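Local coordinates for protein general negative regulator of transcription subunit 2 (Saccharomyces cerevisiae, PDB 4BY6) that serves in the CCR4-NOT core complex, the major cytoplasmic mRNA deadenylase, preserving the complex's integrity and negatively regulating transcription of many genes, at residues Tyr129-Leu143 against Lys178-Met191. Sequence-based numbering, arbitrary orientation.
Sequences YLELRKRNWRYHKTL and KCQRDFLLFYNAIM
The His-140 imidazole has Ala-189 O over one face and Leu-143 CD1 over the opposite one, with Leu-185 CD1 at its edge, 4.1 Å from His-140 CD2. His-140 ND1 accepts a bond from Leu-143 N in the ring plane (2.9 Å), which is likely to hold the ring's rotation. The Tyr-139 ring meets Met-191 at its edge: Met-191 CG lies 3.8 Å from Tyr-139 CD2, and Met-191 SD 5.3 Å from the ring centroid, 78° off the normal, a Met-aromatic contact. Met-191 bends at chi3 (-62°), bringing CE within 3.9 Å of Tyr-129 CZ. His-140 and Ile-190 form a single beta bridge, flanked by bonds in both directions between Tyr-139 and Met-191 and by Lys-141 N donating to Ala-189 O almost linearly (2.7 Å, 178°). The extended Lys-141 chain lets NZ donate a 2.7 Å hydrogen bond to Asn-188 O, from above that carbonyl plane. A methionine in its place would probably leave Asn-188 O without this charged donor and forfeit the cation-pi contact with another protein's aromatic side chain. Backbone bonds thus tie the C-terminal tail to strand 138-140 of the NOT2/NOT3/NOT5 C-terminal domain, whose family belongs to the SH3 clan, and Met-191 joins helix 123-134 to that strand through apolar and sulfur contacts.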
loop_
_atom_site.group_PDB
_atom_site.type_symbol
_atom_site.label_atom_id
_atom_site.label_comp_id
_atom_site.label_asym_id
_atom_site.label_seq_id
_atom_site.Cartn_x
_atom_site.Cartn_y
_atom_site.Cartn_z
ATOM N N TYR E 129 -6.537 -29.213 26.813
ATOM C CA TYR E 129 -6.291 -30.605 26.509
ATOM C C TYR E 129 -7.103 -31.511 27.444
ATOM O O TYR E 129 -7.754 -32.460 27.002
ATOM C CB TYR E 129 -4.800 -30.937 26.624
ATOM C CG TYR E 129 -4.546 -32.427 26.658
ATOM C CD1 TYR E 129 -4.503 -33.160 25.491
ATOM C CD2 TYR E 129 -4.403 -33.110 27.869
ATOM C CE1 TYR E 129 -4.274 -34.521 25.511
ATOM C CE2 TYR E 129 -4.183 -34.475 27.899
ATOM C CZ TYR E 129 -4.119 -35.177 26.713
ATOM O OH TYR E 129 -3.914 -36.539 26.710
ATOM N N LEU E 130 -7.063 -31.224 28.739
ATOM C CA LEU E 130 -7.769 -32.082 29.695
ATOM C C LEU E 130 -9.279 -32.047 29.500
ATOM O O LEU E 130 -9.950 -33.077 29.609
ATOM C CB LEU E 130 -7.429 -31.681 31.123
ATOM C CG LEU E 130 -5.963 -31.869 31.487
ATOM C CD1 LEU E 130 -5.680 -31.189 32.792
ATOM C CD2 LEU E 130 -5.616 -33.334 31.552
ATOM N N GLU E 131 -9.800 -30.857 29.206
ATOM C CA GLU E 131 -11.230 -30.665 29.003
ATOM C C GLU E 131 -11.709 -31.339 27.708
ATOM O O GLU E 131 -12.777 -31.961 27.658
ATOM C CB GLU E 131 -11.551 -29.182 28.993
ATOM C CG GLU E 131 -12.992 -28.862 28.735
ATOM C CD GLU E 131 -13.911 -29.269 29.866
ATOM O OE1 GLU E 131 -13.441 -29.403 31.017
ATOM O OE2 GLU E 131 -15.115 -29.451 29.589
ATOM N N LEU E 132 -10.926 -31.202 26.649
ATOM C CA LEU E 132 -11.261 -31.873 25.412
ATOM C C LEU E 132 -11.212 -33.373 25.601
ATOM O O LEU E 132 -12.070 -34.119 25.093
ATOM C CB LEU E 132 -10.314 -31.426 24.305
ATOM C CG LEU E 132 -10.740 -30.059 23.784
ATOM C CD1 LEU E 132 -9.647 -29.497 22.880
ATOM C CD2 LEU E 132 -12.076 -30.223 23.046
ATOM N N ARG E 133 -10.210 -33.801 26.361
ATOM C CA ARG E 133 -10.046 -35.204 26.675
ATOM C C ARG E 133 -11.315 -35.709 27.387
ATOM O O ARG E 133 -11.845 -36.773 27.050
ATOM C CB ARG E 133 -8.784 -35.410 27.526
ATOM C CG ARG E 133 -8.284 -36.830 27.551
ATOM C CD ARG E 133 -7.588 -37.161 26.266
ATOM N NE ARG E 133 -7.389 -38.599 26.130
ATOM C CZ ARG E 133 -8.313 -39.426 25.639
ATOM N NH1 ARG E 133 -9.503 -38.960 25.272
ATOM N NH2 ARG E 133 -8.057 -40.722 25.516
ATOM N N LYS E 134 -11.827 -34.907 28.325
ATOM C CA LYS E 134 -13.034 -35.240 29.082
ATOM C C LYS E 134 -14.294 -35.341 28.218
ATOM O O LYS E 134 -15.198 -36.125 28.510
ATOM C CB LYS E 134 -13.241 -34.204 30.181
ATOM C CG LYS E 134 -14.625 -34.187 30.761
ATOM C CD LYS E 134 -14.686 -33.285 31.952
ATOM C CE LYS E 134 -16.116 -33.057 32.404
ATOM N NZ LYS E 134 -16.074 -32.566 33.812
ATOM N N ARG E 135 -14.358 -34.540 27.163
ATOM C CA ARG E 135 -15.484 -34.555 26.231
ATOM C C ARG E 135 -15.309 -35.600 25.137
ATOM O O ARG E 135 -15.961 -35.536 24.078
ATOM C CB ARG E 135 -15.655 -33.187 25.604
ATOM C CG ARG E 135 -15.890 -32.134 26.627
ATOM C CD ARG E 135 -15.924 -30.766 26.010
ATOM N NE ARG E 135 -15.994 -29.770 27.069
ATOM C CZ ARG E 135 -16.261 -28.490 26.868
ATOM N NH1 ARG E 135 -16.477 -28.046 25.633
ATOM N NH2 ARG E 135 -16.302 -27.660 27.902
ATOM N N ASN E 136 -14.417 -36.550 25.403
ATOM C CA ASN E 136 -14.181 -37.684 24.519
ATOM C C ASN E 136 -13.558 -37.304 23.148
ATOM O O ASN E 136 -13.795 -37.968 22.140
ATOM C CB ASN E 136 -15.473 -38.475 24.326
ATOM C CG ASN E 136 -15.206 -39.884 23.891
ATOM O OD1 ASN E 136 -14.179 -40.463 24.257
ATOM N ND2 ASN E 136 -16.106 -40.448 23.080
ATOM N N TRP E 137 -12.768 -36.231 23.122
ATOM C CA TRP E 137 -11.895 -35.949 21.990
ATOM C C TRP E 137 -10.562 -36.616 22.264
ATOM O O TRP E 137 -10.108 -36.655 23.400
ATOM C CB TRP E 137 -11.687 -34.442 21.795
ATOM C CG TRP E 137 -12.840 -33.761 21.199
ATOM C CD1 TRP E 137 -13.903 -33.210 21.865
ATOM C CD2 TRP E 137 -13.071 -33.529 19.810
ATOM N NE1 TRP E 137 -14.780 -32.657 20.970
ATOM C CE2 TRP E 137 -14.295 -32.836 19.700
ATOM C CE3 TRP E 137 -12.363 -33.838 18.645
ATOM C CZ2 TRP E 137 -14.827 -32.445 18.465
ATOM C CZ3 TRP E 137 -12.892 -33.455 17.424
ATOM C CH2 TRP E 137 -14.114 -32.761 17.343
ATOM N N ARG E 138 -9.921 -37.122 21.228
ATOM C CA ARG E 138 -8.581 -37.655 21.374
ATOM C C ARG E 138 -7.629 -36.869 20.470
ATOM O O ARG E 138 -8.003 -36.441 19.375
ATOM C CB ARG E 138 -8.559 -39.143 21.042
ATOM C CG ARG E 138 -9.077 -40.052 22.144
ATOM C CD ARG E 138 -10.178 -40.977 21.582
ATOM N NE ARG E 138 -9.792 -42.369 21.283
ATOM C CZ ARG E 138 -10.570 -43.228 20.616
ATOM N NH1 ARG E 138 -11.759 -42.831 20.170
ATOM N NH2 ARG E 138 -10.165 -44.480 20.382
ATOM N N TYR E 139 -6.409 -36.647 20.945
ATOM C CA TYR E 139 -5.425 -35.854 20.201
ATOM C C TYR E 139 -4.429 -36.713 19.405
ATOM O O TYR E 139 -3.709 -37.531 19.975
ATOM C CB TYR E 139 -4.661 -34.937 21.164
ATOM C CG TYR E 139 -3.589 -34.128 20.492
ATOM C CD1 TYR E 139 -3.916 -33.062 19.661
ATOM C CD2 TYR E 139 -2.253 -34.423 20.686
ATOM C CE1 TYR E 139 -2.946 -32.324 19.038
ATOM C CE2 TYR E 139 -1.273 -33.682 20.072
ATOM C CZ TYR E 139 -1.620 -32.634 19.249
ATOM O OH TYR E 139 -0.630 -31.890 18.648
ATOM N N HIS E 140 -4.397 -36.531 18.087
ATOM C CA HIS E 140 -3.455 -37.261 17.240
ATOM C C HIS E 140 -2.082 -36.608 17.239
ATOM O O HIS E 140 -1.946 -35.444 16.850
ATOM C CB HIS E 140 -3.987 -37.354 15.814
ATOM C CG HIS E 140 -3.294 -38.381 14.978
ATOM N ND1 HIS E 140 -2.192 -38.085 14.198
ATOM C CD2 HIS E 140 -3.531 -39.702 14.810
ATOM C CE1 HIS E 140 -1.798 -39.179 13.566
ATOM N NE2 HIS E 140 -2.588 -40.177 13.924
ATOM N N LYS E 141 -1.073 -37.371 17.649
ATOM C CA LYS E 141 0.273 -36.845 17.879
ATOM C C LYS E 141 1.001 -36.347 16.642
ATOM O O LYS E 141 1.622 -35.271 16.681
ATOM C CB LYS E 141 1.135 -37.909 18.528
ATOM C CG LYS E 141 0.660 -38.351 19.891
ATOM C CD LYS E 141 1.432 -39.590 20.245
ATOM C CE LYS E 141 1.006 -40.187 21.543
ATOM N NZ LYS E 141 1.740 -41.467 21.673
ATOM N N THR E 142 0.936 -37.104 15.548
ATOM C CA THR E 142 1.721 -36.731 14.364
ATOM C C THR E 142 0.924 -35.831 13.398
ATOM O O THR E 142 1.494 -35.065 12.639
ATOM C CB THR E 142 2.259 -37.973 13.610
ATOM O OG1 THR E 142 1.211 -38.937 13.459
ATOM C CG2 THR E 142 3.365 -38.621 14.394
ATOM N N LEU E 143 -0.395 -35.915 13.418
ATOM C CA LEU E 143 -1.183 -34.979 12.629
ATOM C C LEU E 143 -1.394 -33.663 13.389
ATOM O O LEU E 143 -1.767 -32.661 12.788
ATOM C CB LEU E 143 -2.539 -35.581 12.270
ATOM C CG LEU E 143 -2.617 -36.681 11.220
ATOM C CD1 LEU E 143 -4.056 -37.257 11.156
ATOM C CD2 LEU E 143 -2.188 -36.113 9.902
ATOM N N LYS E 178 -15.497 -29.165 11.356
ATOM C CA LYS E 178 -15.422 -30.568 11.722
ATOM C C LYS E 178 -15.530 -31.332 10.415
ATOM O O LYS E 178 -16.264 -30.925 9.525
ATOM C CB LYS E 178 -16.518 -30.949 12.707
ATOM C CG LYS E 178 -16.437 -30.207 14.023
ATOM C CD LYS E 178 -17.502 -30.692 14.968
ATOM C CE LYS E 178 -17.506 -29.853 16.229
ATOM N NZ LYS E 178 -18.310 -30.486 17.312
ATOM N N CYS E 179 -14.736 -32.383 10.269
ATOM C CA CYS E 179 -14.652 -33.108 9.012
ATOM C C CYS E 179 -14.740 -34.621 9.274
ATOM O O CYS E 179 -13.867 -35.190 9.937
ATOM C CB CYS E 179 -13.352 -32.739 8.275
ATOM S SG CYS E 179 -13.005 -33.725 6.777
ATOM N N GLN E 180 -15.796 -35.266 8.776
ATOM C CA GLN E 180 -15.946 -36.703 8.981
ATOM C C GLN E 180 -15.046 -37.505 8.025
ATOM O O GLN E 180 -14.843 -37.134 6.862
ATOM C CB GLN E 180 -17.405 -37.115 8.836
ATOM C CG GLN E 180 -17.666 -38.125 7.715
ATOM C CD GLN E 180 -17.434 -39.566 8.147
ATOM O OE1 GLN E 180 -17.047 -40.423 7.340
ATOM N NE2 GLN E 180 -17.672 -39.837 9.431
ATOM N N ARG E 181 -14.529 -38.623 8.529
ATOM C CA ARG E 181 -13.549 -39.430 7.818
ATOM C C ARG E 181 -13.563 -40.894 8.296
ATOM O O ARG E 181 -13.615 -41.160 9.502
ATOM C CB ARG E 181 -12.172 -38.832 8.037
ATOM C CG ARG E 181 -11.124 -39.311 7.118
ATOM C CD ARG E 181 -9.772 -38.813 7.571
ATOM N NE ARG E 181 -9.695 -37.363 7.749
ATOM C CZ ARG E 181 -9.379 -36.507 6.784
ATOM N NH1 ARG E 181 -9.154 -36.965 5.555
ATOM N NH2 ARG E 181 -9.303 -35.201 7.048
ATOM N N ASP E 182 -13.527 -41.839 7.359
ATOM C CA ASP E 182 -13.295 -43.238 7.713
ATOM C C ASP E 182 -11.797 -43.407 7.850
ATOM O O ASP E 182 -11.027 -42.950 7.010
ATOM C CB ASP E 182 -13.848 -44.199 6.669
ATOM C CG ASP E 182 -15.361 -44.222 6.655
ATOM O OD1 ASP E 182 -15.963 -44.618 7.678
ATOM O OD2 ASP E 182 -15.948 -43.864 5.613
ATOM N N PHE E 183 -11.359 -44.001 8.941
ATOM C CA PHE E 183 -9.955 -43.880 9.251
ATOM C C PHE E 183 -9.435 -45.125 9.939
ATOM O O PHE E 183 -10.147 -45.744 10.760
ATOM C CB PHE E 183 -9.743 -42.654 10.116
ATOM C CG PHE E 183 -8.340 -42.162 10.152
ATOM C CD1 PHE E 183 -7.868 -41.302 9.181
ATOM C CD2 PHE E 183 -7.496 -42.528 11.180
ATOM C CE1 PHE E 183 -6.574 -40.831 9.229
ATOM C CE2 PHE E 183 -6.219 -42.051 11.239
ATOM C CZ PHE E 183 -5.749 -41.214 10.261
ATOM N N LEU E 184 -8.206 -45.502 9.573
ATOM C CA LEU E 184 -7.478 -46.546 10.273
ATOM C C LEU E 184 -6.583 -45.864 11.280
ATOM O O LEU E 184 -5.616 -45.218 10.931
ATOM C CB LEU E 184 -6.665 -47.415 9.323
ATOM C CG LEU E 184 -5.806 -48.427 10.077
ATOM C CD1 LEU E 184 -6.682 -49.512 10.667
ATOM C CD2 LEU E 184 -4.790 -49.029 9.169
ATOM N N LEU E 185 -6.938 -46.016 12.540
ATOM C CA LEU E 185 -6.361 -45.259 13.633
ATOM C C LEU E 185 -5.481 -46.117 14.522
ATOM O O LEU E 185 -5.935 -47.139 15.049
ATOM C CB LEU E 185 -7.488 -44.670 14.465
ATOM C CG LEU E 185 -7.018 -44.026 15.747
ATOM C CD1 LEU E 185 -6.177 -42.803 15.391
ATOM C CD2 LEU E 185 -8.246 -43.672 16.542
ATOM N N PHE E 186 -4.243 -45.687 14.718
ATOM C CA PHE E 186 -3.306 -46.432 15.545
ATOM C C PHE E 186 -3.250 -45.870 16.943
ATOM O O PHE E 186 -3.033 -44.675 17.110
ATOM C CB PHE E 186 -1.913 -46.421 14.919
ATOM C CG PHE E 186 -1.749 -47.427 13.830
ATOM C CD1 PHE E 186 -2.136 -47.137 12.529
ATOM C CD2 PHE E 186 -1.240 -48.690 14.110
ATOM C CE1 PHE E 186 -1.994 -48.088 11.517
ATOM C CE2 PHE E 186 -1.105 -49.637 13.107
ATOM C CZ PHE E 186 -1.483 -49.328 11.810
ATOM N N TYR E 187 -3.423 -46.734 17.944
ATOM C CA TYR E 187 -3.523 -46.270 19.323
ATOM C C TYR E 187 -2.237 -45.617 19.855
ATOM O O TYR E 187 -2.328 -44.721 20.683
ATOM C CB TYR E 187 -3.915 -47.421 20.228
ATOM C CG TYR E 187 -5.257 -48.061 19.917
ATOM C CD1 TYR E 187 -6.444 -47.346 20.027
ATOM C CD2 TYR E 187 -5.334 -49.389 19.518
ATOM C CE1 TYR E 187 -7.668 -47.942 19.744
ATOM C CE2 TYR E 187 -6.548 -49.988 19.229
ATOM C CZ TYR E 187 -7.721 -49.261 19.343
ATOM O OH TYR E 187 -8.947 -49.868 19.077
ATOM N N ASN E 188 -1.059 -46.050 19.397
ATOM C CA ASN E 188 0.197 -45.388 19.795
ATOM C C ASN E 188 0.284 -43.917 19.296
ATOM O O ASN E 188 1.192 -43.171 19.672
ATOM C CB ASN E 188 1.439 -46.203 19.351
ATOM C CG ASN E 188 1.661 -46.228 17.838
ATOM O OD1 ASN E 188 0.877 -45.699 17.052
ATOM N ND2 ASN E 188 2.755 -46.853 17.432
ATOM N N ALA E 189 -0.657 -43.517 18.444
ATOM C CA ALA E 189 -0.603 -42.219 17.801
ATOM C C ALA E 189 -1.546 -41.199 18.458
ATOM O O ALA E 189 -1.515 -40.001 18.131
ATOM C CB ALA E 189 -0.946 -42.366 16.331
ATOM N N ILE E 190 -2.382 -41.647 19.391
ATOM C CA ILE E 190 -3.289 -40.700 20.020
ATOM C C ILE E 190 -3.040 -40.663 21.519
ATOM O O ILE E 190 -2.571 -41.642 22.100
ATOM C CB ILE E 190 -4.765 -41.037 19.745
ATOM C CG1 ILE E 190 -5.047 -42.499 20.045
ATOM C CG2 ILE E 190 -5.141 -40.756 18.291
ATOM C CD1 ILE E 190 -6.538 -42.843 19.891
ATOM N N MET E 191 -3.362 -39.538 22.145
ATOM C CA MET E 191 -3.147 -39.402 23.582
ATOM C C MET E 191 -4.335 -38.733 24.266
ATOM O O MET E 191 -5.225 -38.215 23.591
ATOM C CB MET E 191 -1.866 -38.611 23.851
ATOM C CG MET E 191 -1.779 -37.293 23.132
ATOM S SD MET E 191 -0.291 -36.353 23.579
ATOM C CE MET E 191 -0.549 -36.100 25.336
#